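Local coordinates for periplasmic binding protein/LacI transcriptional regulator (Shewanella sp. ANA-3, PDB 5OCP), which binds L-arabinofuranose, in both its alpha and beta forms, as the periplasmic substrate-binding component of an arabinose ABC transporter, at residues A[59-64]-A[249-254]; A[115-120]-A[218-223]; A[178-183]-A[203-208]. One frame throughout, in Å; residues are numbered along the deposited sequence.

Contact 1 (A[59-64]-A[249-254]); sequences AIIIAP and GPAFDA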
ATOM      1  N   ALA A  59       1.477 -23.996  -3.236  1.00 17.26           N
ATOM      2  CA  ALA A  59       1.507 -22.712  -3.942  1.00 17.58           C
ATOM      3  C   ALA A  59       2.274 -21.703  -3.125  1.00 15.53           C
ATOM      4  O   ALA A  59       2.420 -21.845  -1.918  1.00 14.49           O
ATOM      5  CB  ALA A  59       0.103 -22.185  -4.100  1.00 16.58           C
ATOM      6  N   ILE A  60       2.669 -20.641  -3.813  1.00 15.85           N
ATOM      7  CA  ILE A  60       3.448 -19.576  -3.227  1.00 16.14           C
ATOM      8  C   ILE A  60       2.725 -18.253  -3.564  1.00 14.96           C
ATOM      9  O   ILE A  60       2.386 -18.038  -4.682  1.00 16.17           O
ATOM     10  CB  ILE A  60       4.875 -19.569  -3.763  1.00 16.05           C
ATOM     11  CG1 ILE A  60       5.596 -20.841  -3.204  1.00 17.47           C
ATOM     12  CG2 ILE A  60       5.647 -18.294  -3.422  1.00 16.47           C
ATOM     13  CD1 ILE A  60       6.880 -21.132  -3.963  1.00 20.04           C
ATOM     14  N   ILE A  61       2.580 -17.398  -2.569  1.00 14.20           N
ATOM     15  CA  ILE A  61       2.109 -15.986  -2.808  1.00 13.77           C
ATOM     16  C   ILE A  61       3.303 -15.098  -2.419  1.00 13.43           C
ATOM     17  O   ILE A  61       3.952 -15.268  -1.349  1.00 12.78           O
ATOM     18  CB  ILE A  61       0.942 -15.667  -1.926  1.00 14.82           C
ATOM     19  CG1 ILE A  61      -0.234 -16.608  -2.271  1.00 16.38           C
ATOM     20  CG2 ILE A  61       0.511 -14.175  -2.101  1.00 14.76           C
ATOM     21  CD1 ILE A  61      -1.381 -16.524  -1.271  1.00 18.34           C
ATOM     22  N   ILE A  62       3.583 -14.141  -3.288  1.00 12.21           N
ATOM     23  CA  ILE A  62       4.676 -13.149  -3.071  1.00 12.24           C
ATOM     24  C   ILE A  62       4.118 -11.684  -3.136  1.00 13.87           C
ATOM     25  O   ILE A  62       3.425 -11.377  -4.115  1.00 13.07           O
ATOM     26  CB  ILE A  62       5.838 -13.263  -4.086  1.00 13.25           C
ATOM     27  CG1 ILE A  62       6.417 -14.650  -4.113  1.00 13.54           C
ATOM     28  CG2 ILE A  62       6.857 -12.147  -3.852  1.00 12.88           C
ATOM     29  CD1 ILE A  62       7.408 -14.848  -5.247  1.00 14.79           C
ATOM     30  N   ALA A  63       4.325 -10.856  -2.084  1.00 12.14           N
ATOM     31  CA  ALA A  63       4.061  -9.457  -2.108  1.00 12.09           C
ATOM     32  C   ALA A  63       5.442  -8.827  -2.324  1.00 12.31           C
ATOM     33  O   ALA A  63       6.223  -8.722  -1.380  1.00 12.24           O
ATOM     34  CB  ALA A  63       3.466  -8.959  -0.784  1.00 12.56           C
ATOM     35  N   PRO A  64       5.805  -8.493  -3.564  1.00 13.82           N
ATOM     36  CA  PRO A  64       7.228  -8.174  -3.784  1.00 13.34           C
ATOM     37  C   PRO A  64       7.645  -6.768  -3.357  1.00 11.88           C
ATOM     38  O   PRO A  64       6.956  -5.789  -3.654  1.00 13.42           O
ATOM     39  CB  PRO A  64       7.343  -8.331  -5.295  1.00 14.29           C
ATOM     40  CG  PRO A  64       5.987  -7.863  -5.792  1.00 15.04           C
ATOM     41  CD  PRO A  64       5.055  -8.514  -4.836  1.00 14.40           C
ATOM     42  N   GLY A 249      -7.881 -13.505  -0.499  1.00 28.54           N
ATOM     43  CA  GLY A 249      -9.024 -14.231  -0.972  1.00 25.34           C
ATOM     44  C   GLY A 249      -8.982 -14.575  -2.422  1.00 24.26           C
ATOM     45  O   GLY A 249      -9.009 -15.764  -2.765  1.00 28.37           O
ATOM     46  N   PRO A 250      -8.899 -13.556  -3.305  1.00 21.83           N
ATOM     47  CA  PRO A 250      -8.748 -13.882  -4.705  1.00 19.22           C
ATOM     48  C   PRO A 250      -7.493 -14.651  -5.050  1.00 20.26           C
ATOM     49  O   PRO A 250      -7.482 -15.381  -6.056  1.00 19.41           O
ATOM     50  CB  PRO A 250      -8.793 -12.496  -5.440  1.00 22.70           C
ATOM     51  CG  PRO A 250      -9.362 -11.561  -4.453  1.00 24.71           C
ATOM     52  CD  PRO A 250      -9.099 -12.122  -3.068  1.00 24.07           C
ATOM     53  N   ALA A 251      -6.405 -14.426  -4.306  1.00 18.08           N
ATOM     54  CA  ALA A 251      -5.214 -15.261  -4.491  1.00 18.20           C
ATOM     55  C   ALA A 251      -5.485 -16.788  -4.212  1.00 16.54           C
ATOM     56  O   ALA A 251      -5.145 -17.612  -5.037  1.00 19.07           O
ATOM     57  CB  ALA A 251      -4.062 -14.788  -3.613  1.00 18.29           C
ATOM     58  N   PHE A 252      -6.163 -17.045  -3.131  1.00 21.63           N
ATOM     59  CA  PHE A 252      -6.524 -18.450  -2.751  1.00 21.80           C
ATOM     60  C   PHE A 252      -7.539 -19.071  -3.753  1.00 24.03           C
ATOM     61  O   PHE A 252      -7.461 -20.264  -4.098  1.00 26.26           O
ATOM     62  CB  PHE A 252      -7.027 -18.435  -1.334  1.00 23.90           C
ATOM     63  CG  PHE A 252      -6.011 -18.079  -0.294  1.00 23.43           C
ATOM     64  CD1 PHE A 252      -4.740 -18.663  -0.238  1.00 24.12           C
ATOM     65  CD2 PHE A 252      -6.342 -17.189   0.682  1.00 20.96           C
ATOM     66  CE1 PHE A 252      -3.844 -18.299   0.748  1.00 23.76           C
ATOM     67  CE2 PHE A 252      -5.433 -16.782   1.647  1.00 23.45           C
ATOM     68  CZ  PHE A 252      -4.195 -17.380   1.740  1.00 22.13           C
ATOM     69  N   ASP A 253      -8.433 -18.246  -4.319  1.00 25.56           N
ATOM     70  CA  ASP A 253      -9.365 -18.704  -5.364  1.00 25.35           C
ATOM     71  C   ASP A 253      -8.664 -19.102  -6.618  1.00 23.99           C
ATOM     72  O   ASP A 253      -8.975 -20.140  -7.218  1.00 22.80           O
ATOM     73  CB  ASP A 253     -10.352 -17.602  -5.752  1.00 28.86           C
ATOM     74  CG  ASP A 253     -11.365 -17.290  -4.661  1.00 34.08           C
ATOM     75  OD1 ASP A 253     -11.689 -18.164  -3.837  1.00 40.07           O
ATOM     76  OD2 ASP A 253     -11.866 -16.136  -4.669  1.00 40.85           O
ATOM     77  N   ALA A 254      -7.725 -18.269  -7.058  1.00 19.62           N
ATOM     78  CA  ALA A 254      -6.914 -18.583  -8.194  1.00 20.12           C
ATOM     79  C   ALA A 254      -6.092 -19.845  -7.972  1.00 19.19           C
ATOM     80  O   ALA A 254      -6.046 -20.699  -8.887  1.00 21.01           O
ATOM     81  CB  ALA A 254      -5.988 -17.442  -8.529  1.00 21.32           C
TER
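The Rossmann-like alpha/beta lobe that carries the N-terminus of this periplasmic binding protein brings I61 of strand 59-62 against A251 and F252 of helix 248-259, a worked example of a helix laid on a parallel sheet. The strand is an inner one: I61 shares backbone hydrogen bonds with G4 and S6 of strand 2-7, while I60 bonds to P83 and V85 on the other flank. The two segments have no hydrogen bond to each other and meet through carbon alone, with the CA atoms of I61 and A251 as the nearest backbone pair.

A single branch of the isoleucine does the touching. CG1 stands anti to the carbonyl carbon (chi1 -62°) and the chain then runs on extended (chi2 170°), carrying CD1 out of the sheet to the helix. There the methyl of I61 meets CB of A251 at 4.0 Å. F252 reaches in from the next position, its side chain crossing that of I61 at about a right angle. Its ring also packs on V22 of helix 13-29, joining two helices to the strand. D253, turned outward, forms a salt bridge with R29 of that helix. The closest approach is made obliquely to the phenyl ring, where CE1 of F252 lies 3.6 Å from CD1 of I61.

Contact 2 (A[115-120]-A[218-223]); sequences GQWLMD and LIVSVD. With AHR (alpha-L-arabinofuranose), chain I; FUB (beta-L-arabinofuranose), chain J.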
ATOM      1  N   GLY A 115      -5.579  12.830  -6.556  1.00 11.46           N
ATOM      2  CA  GLY A 115      -5.212  14.075  -7.267  1.00 12.25           C
ATOM      3  C   GLY A 115      -6.408  14.853  -7.739  1.00 12.30           C
ATOM      4  O   GLY A 115      -6.486  16.064  -7.611  1.00 11.59           O
ATOM      5  N   GLN A 116      -7.393  14.176  -8.312  1.00 13.26           N
ATOM      6  CA  GLN A 116      -8.587  14.858  -8.759  1.00 13.03           C
ATOM      7  C   GLN A 116      -9.350  15.452  -7.631  1.00 13.54           C
ATOM      8  O   GLN A 116      -9.820  16.582  -7.735  1.00 15.04           O
ATOM      9  CB  GLN A 116      -9.486  13.908  -9.573  1.00 16.35           C
ATOM     10  CG  GLN A 116     -10.593  14.601 -10.347  1.00 17.14           C
ATOM     11  CD  GLN A 116     -10.074  15.601 -11.367  1.00 17.82           C
ATOM     12  OE1 GLN A 116      -9.385  15.241 -12.299  1.00 18.68           O
ATOM     13  NE2 GLN A 116     -10.310  16.878 -11.128  1.00 19.52           N
ATOM     14  N   TRP A 117      -9.461  14.728  -6.522  1.00 12.25           N
ATOM     15  CA  TRP A 117     -10.150  15.217  -5.363  1.00 12.73           C
ATOM     16  C   TRP A 117      -9.500  16.536  -4.872  1.00 12.52           C
ATOM     17  O   TRP A 117     -10.183  17.525  -4.575  1.00 13.49           O
ATOM     18  CB  TRP A 117     -10.188  14.183  -4.209  1.00 13.87           C
ATOM     19  CG  TRP A 117     -10.958  14.722  -3.032  1.00 14.13           C
ATOM     20  CD1 TRP A 117     -12.333  14.612  -2.809  1.00 14.69           C
ATOM     21  CD2 TRP A 117     -10.445  15.484  -1.915  1.00 15.30           C
ATOM     22  NE1 TRP A 117     -12.660  15.306  -1.643  1.00 15.95           N
ATOM     23  CE2 TRP A 117     -11.540  15.890  -1.131  1.00 15.62           C
ATOM     24  CE3 TRP A 117      -9.188  15.947  -1.579  1.00 13.47           C
ATOM     25  CZ2 TRP A 117     -11.387  16.620   0.031  1.00 15.45           C
ATOM     26  CZ3 TRP A 117      -9.036  16.740  -0.434  1.00 16.23           C
ATOM     27  CH2 TRP A 117     -10.137  17.067   0.338  1.00 18.36           C
ATOM     28  N   LEU A 118      -8.167  16.498  -4.783  1.00 12.14           N
ATOM     29  CA  LEU A 118      -7.430  17.680  -4.348  1.00 11.61           C
ATOM     30  C   LEU A 118      -7.616  18.870  -5.315  1.00 13.65           C
ATOM     31  O   LEU A 118      -7.776  20.018  -4.860  1.00 14.22           O
ATOM     32  CB  LEU A 118      -5.945  17.353  -4.201  1.00 12.93           C
ATOM     33  CG  LEU A 118      -5.098  18.489  -3.655  1.00 13.16           C
ATOM     34  CD1 LEU A 118      -5.471  18.884  -2.230  1.00 14.03           C
ATOM     35  CD2 LEU A 118      -3.624  18.109  -3.779  1.00 14.96           C
ATOM     36  N   MET A 119      -7.607  18.608  -6.613  1.00 13.75           N
ATOM     37  CA  MET A 119      -7.860  19.707  -7.568  1.00 14.22           C
ATOM     38  C   MET A 119      -9.240  20.274  -7.404  1.00 15.59           C
ATOM     39  O   MET A 119      -9.425  21.493  -7.531  1.00 16.15           O
ATOM     40  CB  MET A 119      -7.602  19.287  -9.010  1.00 14.59           C
ATOM     41  CG  MET A 119      -6.179  18.768  -9.285  1.00 15.29           C
ATOM     42  SD  MET A 119      -5.002  20.120  -9.127  1.00 17.54           S
ATOM     43  CE  MET A 119      -4.407  19.911  -7.434  1.00 15.70           C
ATOM     44  N   ASP A 120     -10.225  19.433  -7.131  1.00 15.53           N
ATOM     45  CA  ASP A 120     -11.595  19.896  -6.953  1.00 16.27           C
ATOM     46  C   ASP A 120     -11.699  20.741  -5.689  1.00 17.22           C
ATOM     47  O   ASP A 120     -12.287  21.826  -5.705  1.00 18.77           O
ATOM     48  CB  ASP A 120     -12.572  18.729  -6.879  1.00 17.07           C
ATOM     49  CG  ASP A 120     -12.701  17.953  -8.144  1.00 20.94           C
ATOM     50  OD1 ASP A 120     -12.271  18.394  -9.239  1.00 23.21           O
ATOM     51  OD2 ASP A 120     -13.229  16.790  -8.020  1.00 24.57           O
ATOM     52  N   LEU A 218      -3.711  21.023   3.699  1.00 13.84           N
ATOM     53  CA  LEU A 218      -4.557  19.847   3.399  1.00 13.36           C
ATOM     54  C   LEU A 218      -3.680  18.637   3.369  1.00 12.89           C
ATOM     55  O   LEU A 218      -2.489  18.721   3.055  1.00 12.84           O
ATOM     56  CB  LEU A 218      -5.267  19.992   2.084  1.00 14.33           C
ATOM     57  CG  LEU A 218      -6.199  21.209   1.906  1.00 15.66           C
ATOM     58  CD1 LEU A 218      -6.699  21.237   0.492  1.00 15.43           C
ATOM     59  CD2 LEU A 218      -7.268  21.180   2.978  1.00 18.95           C
ATOM     60  N   ILE A 219      -4.227  17.478   3.770  1.00 12.01           N
ATOM     61  CA  ILE A 219      -3.433  16.257   3.782  1.00 11.58           C
ATOM     62  C   ILE A 219      -4.277  15.192   3.041  1.00 11.49           C
ATOM     63  O   ILE A 219      -5.388  14.919   3.444  1.00 10.48           O
ATOM     64  CB  ILE A 219      -3.100  15.835   5.200  1.00 12.84           C
ATOM     65  CG1 ILE A 219      -2.246  16.942   5.839  1.00 15.29           C
ATOM     66  CG2 ILE A 219      -2.370  14.502   5.160  1.00 13.53           C
ATOM     67  CD1 ILE A 219      -1.827  16.681   7.244  1.00 20.19           C
ATOM     68  N   VAL A 220      -3.699  14.694   1.943  1.00  9.85           N
ATOM     69  CA  VAL A 220      -4.321  13.641   1.133  1.00 11.45           C
ATOM     70  C   VAL A 220      -3.378  12.459   0.988  1.00 12.02           C
ATOM     71  O   VAL A 220      -2.168  12.627   0.941  1.00 11.39           O
ATOM     72  CB  VAL A 220      -4.804  14.168  -0.168  1.00 11.40           C
ATOM     73  CG1 VAL A 220      -5.742  15.331   0.009  1.00 12.39           C
ATOM     74  CG2 VAL A 220      -3.654  14.532  -1.114  1.00 11.27           C
ATOM     75  N   SER A 221      -3.916  11.249   0.884  1.00 10.72           N
ATOM     76  CA  SER A 221      -3.098  10.072   1.080  1.00 10.73           C
ATOM     77  C   SER A 221      -3.786   8.831   0.495  1.00 11.19           C
ATOM     78  O   SER A 221      -4.881   8.928  -0.121  1.00  9.94           O
ATOM     79  CB  SER A 221      -2.965   9.920   2.612  1.00 13.97           C
ATOM     80  OG  SER A 221      -2.053   8.917   2.963  1.00 16.16           O
ATOM     81  N   VAL A 222      -3.136   7.703   0.706  1.00 10.49           N
ATOM     82  CA  VAL A 222      -3.685   6.353   0.369  1.00 11.13           C
ATOM     83  C   VAL A 222      -3.499   5.383   1.505  1.00 10.98           C
ATOM     84  O   VAL A 222      -2.426   5.331   2.108  1.00 11.39           O
ATOM     85  CB  VAL A 222      -3.022   5.791  -0.921  1.00 11.73           C
ATOM     86  CG1 VAL A 222      -3.647   4.439  -1.298  1.00 11.97           C
ATOM     87  CG2 VAL A 222      -3.223   6.720  -2.069  1.00 13.02           C
ATOM     88  N   ASP A 223      -4.557   4.599   1.757  1.00 10.68           N
ATOM     89  CA  ASP A 223      -4.579   3.303   2.485  1.00 11.04           C
ATOM     90  C   ASP A 223      -5.959   3.121   3.170  1.00 12.40           C
ATOM     91  O   ASP A 223      -6.521   2.022   3.182  1.00 12.46           O
ATOM     92  CB  ASP A 223      -3.465   3.044   3.476  1.00 11.24           C
ATOM     93  CG  ASP A 223      -2.149   2.617   2.853  1.00 11.72           C
ATOM     94  OD1 ASP A 223      -2.082   2.291   1.612  1.00 12.41           O
ATOM     95  OD2 ASP A 223      -1.097   2.623   3.553  1.00 12.37           O
TER
HETATM   96  O5  AHR I 407       2.086  -1.739  -1.425  0.50  9.68           O
HETATM   97  C5  AHR I 407       1.132  -1.086  -0.645  0.50  9.29           C
HETATM   98  C4  AHR I 407       1.780   0.026   0.160  0.50  9.24           C
HETATM   99  O4  AHR I 407       2.871  -0.457   0.908  0.50  8.99           O
HETATM  100  C3  AHR I 407       0.784   0.682   1.135  0.50  9.08           C
HETATM  101  O3  AHR I 407       0.074   1.663   0.452  0.50  9.41           O
HETATM  102  C2  AHR I 407       1.757   1.162   2.200  0.50  9.17           C
HETATM  103  O2  AHR I 407       1.208   1.430   3.456  0.50  9.41           O
HETATM  104  C1  AHR I 407       2.667  -0.051   2.270  0.50  9.47           C
HETATM  105  O1  AHR I 407       3.836   0.314   2.803  0.50 10.09           O
HETATM  106  O5  FUB J 408       2.085  -1.738  -1.424  0.50 14.06           O
HETATM  107  C5  FUB J 408       1.136  -1.085  -0.639  0.50 12.97           C
HETATM  108  C4  FUB J 408       1.787   0.024   0.170  0.50 12.74           C
HETATM  109  O4  FUB J 408       2.890  -0.444   0.909  0.50 12.21           O
HETATM  110  C3  FUB J 408       0.799   0.677   1.149  0.50 12.38           C
HETATM  111  O3  FUB J 408       0.075   1.648   0.458  0.50 12.84           O
HETATM  112  C2  FUB J 408       1.772   1.227   2.186  0.50 12.46           C
HETATM  113  O2  FUB J 408       1.207   1.441   3.459  0.50 12.95           O
HETATM  114  C1  FUB J 408       2.960   0.266   2.160  0.50 12.39           C
HETATM  115  O1  FUB J 408       2.752  -0.647   3.121  0.50 13.65           O
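OD1 of D223 lies 2.5 Å from O3 of the bound arabinofuranose, in the alpha and the beta anomer alike, and also faces R143 in a long, weak ion pair. The other carboxylate oxygen, OD2 of D223, is 2.6 Å from the sugar's O2, so that one acid spans two neighbouring hydroxyls whichever anomer is present. This pocket residue sits three positions on from V220 in the same segment, whose earlier residues L218 and V220 pack against helix 107-121.

The axes of 115-120 and 218-221 run nearly antiparallel, at 160° and 9.5 Å apart, and the side chains between them are apolar. L118 and W117 both hold CG anti to the backbone N (chi1 -176° and -178°), which directs them at the strand. CD1 of L118 meets CD1 of L218 at 3.8 Å, methyl against methyl. The benzo part of the indole reaches V220, with CZ3 of W117 3.6 Å from CG1 of V220 in an oblique approach. Within the helix, NE2 of Q116 donates to OD1 of D120 over 3.1 Å, arriving from above the carboxylate plane; the same NE2 is also hydrogen-bonded to OH of Y154.

Within the mixed sheet, strand 218-221 lies between 190-193 and 239-242. L118 also touches A190 and, in helix 138-151, F147, while I219 points the other way, toward helix 196-208 on the opposite face of the sheet.

Contact 3 (A[178-183]-A[203-208]); sequences GFLKAQ and VQAIKE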
ATOM      1  N   GLY A 178      11.594  18.876   7.369  1.00 21.55           N
ATOM      2  CA  GLY A 178      12.544  19.425   6.400  1.00 22.45           C
ATOM      3  C   GLY A 178      11.877  20.325   5.401  1.00 23.15           C
ATOM      4  O   GLY A 178      12.341  21.424   5.121  1.00 22.92           O
ATOM      5  N   PHE A 179      10.766  19.884   4.806  1.00 17.67           N
ATOM      6  CA  PHE A 179      10.025  20.697   3.866  1.00 17.57           C
ATOM      7  C   PHE A 179       9.615  22.088   4.378  1.00 17.52           C
ATOM      8  O   PHE A 179       9.696  23.063   3.657  1.00 19.09           O
ATOM      9  CB  PHE A 179       8.731  19.941   3.446  1.00 17.85           C
ATOM     10  CG  PHE A 179       8.940  18.753   2.525  1.00 18.04           C
ATOM     11  CD1 PHE A 179      10.170  18.418   1.936  1.00 19.13           C
ATOM     12  CD2 PHE A 179       7.847  17.912   2.269  1.00 17.65           C
ATOM     13  CE1 PHE A 179      10.248  17.323   1.078  1.00 18.93           C
ATOM     14  CE2 PHE A 179       7.931  16.828   1.410  1.00 18.72           C
ATOM     15  CZ  PHE A 179       9.108  16.556   0.773  1.00 17.95           C
ATOM     16  N   LEU A 180       9.190  22.102   5.622  1.00 18.03           N
ATOM     17  CA  LEU A 180       8.609  23.273   6.288  1.00 20.43           C
ATOM     18  C   LEU A 180       9.762  24.273   6.490  1.00 21.45           C
ATOM     19  O   LEU A 180       9.590  25.458   6.259  1.00 21.94           O
ATOM     20  CB  LEU A 180       7.957  22.903   7.599  1.00 18.84           C
ATOM     21  CG  LEU A 180       6.607  22.173   7.399  1.00 21.20           C
ATOM     22  CD1 LEU A 180       6.153  21.635   8.740  1.00 23.86           C
ATOM     23  CD2 LEU A 180       5.586  23.067   6.760  1.00 23.49           C
ATOM     24  N   LYS A 181      10.949  23.735   6.757  1.00 22.92           N
ATOM     25  CA  LYS A 181      12.148  24.541   6.907  1.00 25.65           C
ATOM     26  C   LYS A 181      12.586  25.088   5.542  1.00 23.46           C
ATOM     27  O   LYS A 181      12.947  26.260   5.433  1.00 29.15           O
ATOM     28  CB  LYS A 181      13.275  23.718   7.533  1.00 31.00           C
ATOM     29  CG  LYS A 181      13.233  23.662   9.051  1.00 41.22           C
ATOM     30  CD  LYS A 181      13.903  22.402   9.576  1.00 46.05           C
ATOM     31  CE  LYS A 181      15.408  22.584   9.690  1.00 55.76           C
ATOM     32  NZ  LYS A 181      15.789  24.022   9.764  1.00 60.50           N
ATOM     33  N   ALA A 182      12.556  24.249   4.504  1.00 22.71           N
ATOM     34  CA  ALA A 182      12.943  24.698   3.192  1.00 23.22           C
ATOM     35  C   ALA A 182      11.967  25.687   2.576  1.00 29.21           C
ATOM     36  O   ALA A 182      12.331  26.415   1.694  1.00 31.02           O
ATOM     37  CB  ALA A 182      13.163  23.543   2.241  1.00 22.38           C
ATOM     38  N   GLN A 183      10.707  25.642   2.985  1.00 25.21           N
ATOM     39  CA  GLN A 183       9.718  26.601   2.411  1.00 23.46           C
ATOM     40  C   GLN A 183      10.032  28.029   2.751  1.00 28.36           C
ATOM     41  O   GLN A 183       9.630  28.977   1.989  1.00 25.56           O
ATOM     42  CB  GLN A 183       8.319  26.268   2.830  1.00 23.69           C
ATOM     43  CG  GLN A 183       7.835  25.074   2.013  1.00 22.32           C
ATOM     44  CD  GLN A 183       7.428  25.403   0.615  1.00 24.11           C
ATOM     45  OE1 GLN A 183       8.009  24.866  -0.363  1.00 25.75           O
ATOM     46  NE2 GLN A 183       6.395  26.295   0.473  1.00 21.63           N
ATOM     47  N   VAL A 203       1.428  15.154  10.001  1.00 14.83           N
ATOM     48  CA  VAL A 203       0.491  15.848  10.816  1.00 15.16           C
ATOM     49  C   VAL A 203       1.254  16.379  12.040  1.00 16.63           C
ATOM     50  O   VAL A 203       1.082  17.520  12.384  1.00 15.95           O
ATOM     51  CB  VAL A 203      -0.628  14.957  11.288  1.00 16.77           C
ATOM     52  CG1 VAL A 203      -1.376  15.567  12.479  1.00 19.27           C
ATOM     53  CG2 VAL A 203      -1.607  14.677  10.125  1.00 18.01           C
ATOM     54  N   GLN A 204       2.062  15.545  12.642  1.00 16.33           N
ATOM     55  CA  GLN A 204       2.799  15.966  13.866  1.00 18.38           C
ATOM     56  C   GLN A 204       3.867  17.038  13.565  1.00 16.81           C
ATOM     57  O   GLN A 204       3.982  18.032  14.277  1.00 19.48           O
ATOM     58  CB  GLN A 204       3.385  14.740  14.564  1.00 22.38           C
ATOM     59  CG  GLN A 204       2.331  13.736  15.087  1.00 30.58           C
ATOM     60  CD  GLN A 204       1.281  14.391  15.998  1.00 37.19           C
ATOM     61  OE1 GLN A 204       1.640  15.088  16.960  1.00 44.73           O
ATOM     62  NE2 GLN A 204      -0.021  14.228  15.661  1.00 38.42           N
ATOM     63  N   ALA A 205       4.550  16.940  12.442  1.00 15.49           N
ATOM     64  CA  ALA A 205       5.502  17.995  12.040  1.00 16.23           C
ATOM     65  C   ALA A 205       4.782  19.344  11.832  1.00 16.85           C
ATOM     66  O   ALA A 205       5.299  20.434  12.169  1.00 17.65           O
ATOM     67  CB  ALA A 205       6.231  17.629  10.746  1.00 15.81           C
ATOM     68  N   ILE A 206       3.603  19.286  11.199  1.00 14.03           N
ATOM     69  CA  ILE A 206       2.851  20.497  10.897  1.00 14.68           C
ATOM     70  C   ILE A 206       2.428  21.152  12.196  1.00 14.30           C
ATOM     71  O   ILE A 206       2.515  22.392  12.281  1.00 17.05           O
ATOM     72  CB  ILE A 206       1.666  20.148   9.986  1.00 13.86           C
ATOM     73  CG1 ILE A 206       2.248  19.779   8.610  1.00 14.17           C
ATOM     74  CG2 ILE A 206       0.741  21.307   9.769  1.00 14.20           C
ATOM     75  CD1 ILE A 206       1.214  19.144   7.629  1.00 15.32           C
ATOM     76  N   LYS A 207       1.892  20.362  13.119  1.00 15.67           N
ATOM     77  CA  LYS A 207       1.501  20.842  14.443  1.00 16.96           C
ATOM     78  C   LYS A 207       2.694  21.464  15.131  1.00 19.53           C
ATOM     79  O   LYS A 207       2.541  22.541  15.757  1.00 19.57           O
ATOM     80  CB  LYS A 207       0.904  19.757  15.298  1.00 18.87           C
ATOM     81  CG  LYS A 207      -0.517  19.452  14.814  1.00 18.45           C
ATOM     82  CD  LYS A 207      -1.101  18.448  15.745  1.00 21.32           C
ATOM     83  CE  LYS A 207      -2.519  18.333  15.282  1.00 24.56           C
ATOM     84  NZ  LYS A 207      -3.134  17.211  15.967  1.00 26.78           N
ATOM     85  N   GLU A 208       3.832  20.813  15.075  1.00 18.66           N
ATOM     86  CA  GLU A 208       5.018  21.331  15.799  1.00 20.08           C
ATOM     87  C   GLU A 208       5.441  22.644  15.202  1.00 22.31           C
ATOM     88  O   GLU A 208       6.026  23.481  15.903  1.00 22.27           O
ATOM     89  CB  GLU A 208       6.138  20.327  15.832  1.00 18.56           C
ATOM     90  CG  GLU A 208       5.770  19.105  16.689  1.00 21.80           C
ATOM     91  CD  GLU A 208       6.857  18.027  16.749  1.00 26.97           C
ATOM     92  OE1 GLU A 208       7.916  18.152  16.062  1.00 30.25           O
ATOM     93  OE2 GLU A 208       6.664  17.073  17.552  1.00 30.28           O
TER
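L180 of helix 169-183 supplies the apolar part of this contact, pressing one methyl onto A205 and I206 of helix 196-208. With CG of L180 anti to the carbonyl carbon (chi1 -74°) and the chain extended beyond it (chi2 170°), CD1 is carried to the second helix. It settles on backbone as much as on side chain: CD1 of L180 is 3.7 Å from O of A205 and 4.1 Å from CA of I206. The side-chain approaches are looser, with CD1 of L180 4.3 Å from CG1 of I206 and 4.5 Å from CB of A205. The leucine methyl thus lies nearer the main chain than either side chain, a van der Waals contact with no hydrogen bond between the two segments.

Backbone hydrogen bonds operate inside each helix. A182 N donates to G178 O at 2.9 Å in the first, and E208 N to Q204 O at 2.9 Å in the second, the regular i to i-4 pattern.

Charged and polar groups tie the helices to their surroundings. E208 makes a salt bridge with K173, an ionic tie between the same two helices; K207 pairs with D236. Q183 accepts a bond from R161 through OE1 and donates through NE2 to the carbonyl of Q186.

Helix 169-183 leads into strand 190-193, and helix 196-208 leads from it to the parallel strand 218-221. Neighbouring helices packed on one face of a sheet in this way are typical of successive beta-alpha-beta crossovers in the Rossmann-like lobes of periplasmic binding proteins.

Overall arrangement
The three contacts sample the two lobes that close around the sugar. Contact 1 belongs to one lobe and contacts 2 and 3 to the other, with centres about 30 Å apart for contacts 1 and 2 and about 40 Å for contacts 1 and 3. Contacts 2 and 3 adjoin, their centres about 19 Å apart, and are joined by CD1 of I219, which lies 3.5 Å from CG2 of V203. Only contact 2 reaches the ligand, through D223; the side chain of I61 in contact 1 stays about 13 Å from it. Arabinofuranose is held from both sides, with S12, R15 and R89 hydrogen-bonding from one lobe and R143 and N195 from the other.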